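Hypothetical protein TM1012 (Thermotoga maritima, PDB 2FCL) is of unknown function but probably transfers nucleotidyl groups, as a putative nucleotidyltransferase related to the aminoglycoside 2''-adenylyltransferases. Local coordinates at residues P16-V21 with H54-Q59. Residues are numbered along the deposited sequence; the frame is centred on the assembly and turned at random. Where two conformers were deposited one is given.
Sequences PEYLRV and HDIDIQ. With EDO (1,2-ethanediol), chain D.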
# COMPACT_ATOMS: atom_id res chain seq x y z
N PRO A 16 -4.83 -17.46 4.22
CA PRO A 16 -5.59 -17.66 2.99
C PRO A 16 -6.60 -16.55 2.69
O PRO A 16 -6.77 -16.20 1.53
CB PRO A 16 -6.30 -18.99 3.23
CG PRO A 16 -5.44 -19.70 4.16
CD PRO A 16 -4.88 -18.67 5.07
N GLU A 17 -7.28 -16.03 3.71
CA GLU A 17 -8.29 -15.00 3.46
C GLU A 17 -7.67 -13.77 2.79
O GLU A 17 -8.30 -13.14 1.93
CB GLU A 17 -9.05 -14.61 4.74
CG GLU A 17 -8.20 -14.18 5.92
CD GLU A 17 -7.80 -15.35 6.86
OE1 GLU A 17 -7.70 -16.52 6.41
OE2 GLU A 17 -7.56 -15.07 8.06
N TYR A 18 -6.44 -13.43 3.18
CA TYR A 18 -5.74 -12.30 2.56
C TYR A 18 -5.26 -12.63 1.17
O TYR A 18 -5.34 -11.80 0.28
CB TYR A 18 -4.59 -11.81 3.46
CG TYR A 18 -5.10 -10.92 4.57
CD1 TYR A 18 -5.60 -11.43 5.76
CD2 TYR A 18 -5.14 -9.54 4.37
CE1 TYR A 18 -6.13 -10.57 6.75
CE2 TYR A 18 -5.64 -8.69 5.33
CZ TYR A 18 -6.12 -9.20 6.52
OH TYR A 18 -6.60 -8.30 7.44
N LEU A 19 -4.81 -13.86 0.95
CA LEU A 19 -4.42 -14.27 -0.38
C LEU A 19 -5.60 -14.20 -1.34
O LEU A 19 -5.46 -13.79 -2.49
CB LEU A 19 -3.84 -15.69 -0.36
CG LEU A 19 -3.29 -16.22 -1.68
CD1 LEU A 19 -2.07 -15.43 -2.14
CD2 LEU A 19 -2.98 -17.69 -1.58
N ARG A 20 -6.78 -14.61 -0.87
CA ARG A 20 -7.95 -14.59 -1.72
C ARG A 20 -8.38 -13.18 -2.09
O ARG A 20 -8.77 -12.93 -3.24
CB ARG A 20 -9.09 -15.34 -1.05
CG ARG A 20 -8.88 -16.83 -0.97
CD ARG A 20 -10.17 -17.56 -0.63
NE ARG A 20 -10.83 -17.06 0.58
CZ ARG A 20 -10.66 -17.53 1.82
NH1 ARG A 20 -9.84 -18.54 2.08
NH2 ARG A 20 -11.34 -16.97 2.81
N VAL A 21 -8.31 -12.25 -1.14
CA VAL A 21 -8.62 -10.86 -1.46
C VAL A 21 -7.56 -10.27 -2.38
O VAL A 21 -7.91 -9.55 -3.34
CB VAL A 21 -8.85 -10.02 -0.19
CG1 VAL A 21 -8.94 -8.53 -0.51
CG2 VAL A 21 -10.11 -10.49 0.49
N HIS A 54 -2.66 -7.10 8.74
CA HIS A 54 -3.91 -6.49 9.14
C HIS A 54 -4.27 -5.44 8.10
O HIS A 54 -3.61 -4.39 7.98
CB HIS A 54 -3.81 -5.87 10.54
CG HIS A 54 -3.58 -6.88 11.62
ND1 HIS A 54 -2.41 -6.96 12.34
CD2 HIS A 54 -4.38 -7.87 12.10
CE1 HIS A 54 -2.49 -7.94 13.21
NE2 HIS A 54 -3.68 -8.51 13.09
N ASP A 55 -5.32 -5.77 7.35
CA ASP A 55 -5.86 -4.93 6.30
C ASP A 55 -4.91 -4.97 5.12
O ASP A 55 -3.81 -5.53 5.20
CB ASP A 55 -6.03 -3.48 6.72
CG ASP A 55 -6.60 -3.32 8.10
OD1 ASP A 55 -7.76 -3.71 8.29
OD2 ASP A 55 -5.88 -2.79 8.97
N ILE A 56 -5.35 -4.35 4.03
CA ILE A 56 -4.55 -4.22 2.83
C ILE A 56 -4.46 -2.76 2.46
O ILE A 56 -5.48 -2.07 2.43
CB ILE A 56 -5.15 -5.04 1.69
CG1 ILE A 56 -5.22 -6.51 2.08
CG2 ILE A 56 -4.35 -4.82 0.39
CD1 ILE A 56 -5.82 -7.39 1.03
N ASP A 57 -3.26 -2.31 2.13
CA ASP A 57 -2.98 -0.95 1.71
C ASP A 57 -2.53 -0.95 0.28
O ASP A 57 -1.57 -1.65 -0.06
CB ASP A 57 -1.90 -0.31 2.59
CG ASP A 57 -2.31 -0.17 4.05
OD1 ASP A 57 -3.51 -0.14 4.36
OD2 ASP A 57 -1.37 -0.06 4.87
N ILE A 58 -3.20 -0.17 -0.55
CA ILE A 58 -2.83 0.02 -1.94
C ILE A 58 -2.49 1.49 -2.15
O ILE A 58 -3.28 2.37 -1.86
CB ILE A 58 -3.99 -0.36 -2.88
CG1 ILE A 58 -4.44 -1.81 -2.65
CG2 ILE A 58 -3.59 -0.15 -4.32
CD1 ILE A 58 -3.41 -2.90 -2.85
N GLN A 59 -1.30 1.73 -2.66
CA GLN A 59 -0.84 3.06 -2.99
C GLN A 59 -0.84 3.22 -4.50
O GLN A 59 -0.50 2.31 -5.24
CB GLN A 59 0.54 3.34 -2.38
CG GLN A 59 1.01 4.75 -2.59
CD GLN A 59 2.26 5.08 -1.81
OE1 GLN A 59 2.63 4.34 -0.92
NE2 GLN A 59 2.89 6.22 -2.13
C1 EDO D . -1.46 -4.58 4.71
O1 EDO D . -1.74 -3.58 5.72
C2 EDO D . -0.93 -3.86 3.48
O2 EDO D . -1.21 -4.20 2.15
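Tyr18 lays one edge of its ring alongside the Ile56 side chain, Tyr18 CD2 lying 3.8 Å from Ile56 CG1, and the two side chains run past each other in opposite senses. With CG beside its own backbone N (chi1 -80°), the tyrosine carries its ring off helix 16-22 toward the loop that leads into strand 57-60. There the phenol oxygen accepts a hydrogen bond from the main chain: Asp55 N donates to Tyr18 OH at 2.8 Å, nearly straight at 168°, from near the plane of the ring. A tyrosine suits this place because it joins an apolar edge to a polar end, packing on isoleucine while pinning a loop amide. The side chain of Asp55 sets out away from the helix, while its amide N faces the phenol.

One turn further along the helix, Val21 adds to the apolar patch, its CG1 reaching Ile56 CD1 at 3.7 Å. The extended isoleucine chain (chi2 179°) brings this terminal methyl within reach of both the valine and the ring edge. Valine's branched methyl meets that tip from close to the helix backbone, which suits a buried position at short range. Val53 and Ile100 also touch Tyr18.

On the strand side, Asp57 N donates a straight hydrogen bond of 2.8 Å to O2 of a 1,2-ethanediol molecule, probably from the crystallisation liquor; the other end of the diol is less certainly placed. Backbone bonds of Asp57 with Thr39 and of Ile56 with Glu103 tie the chain into the mixed sheet between strands 36-39 and 103-106. The contact thus seats the N-terminal helix against the entry to an interior strand, where an Asp-Ile-Asp sequence running from the loop into the strand's start is consistent with the paired-acidic motif of the nucleotidyltransferase fold.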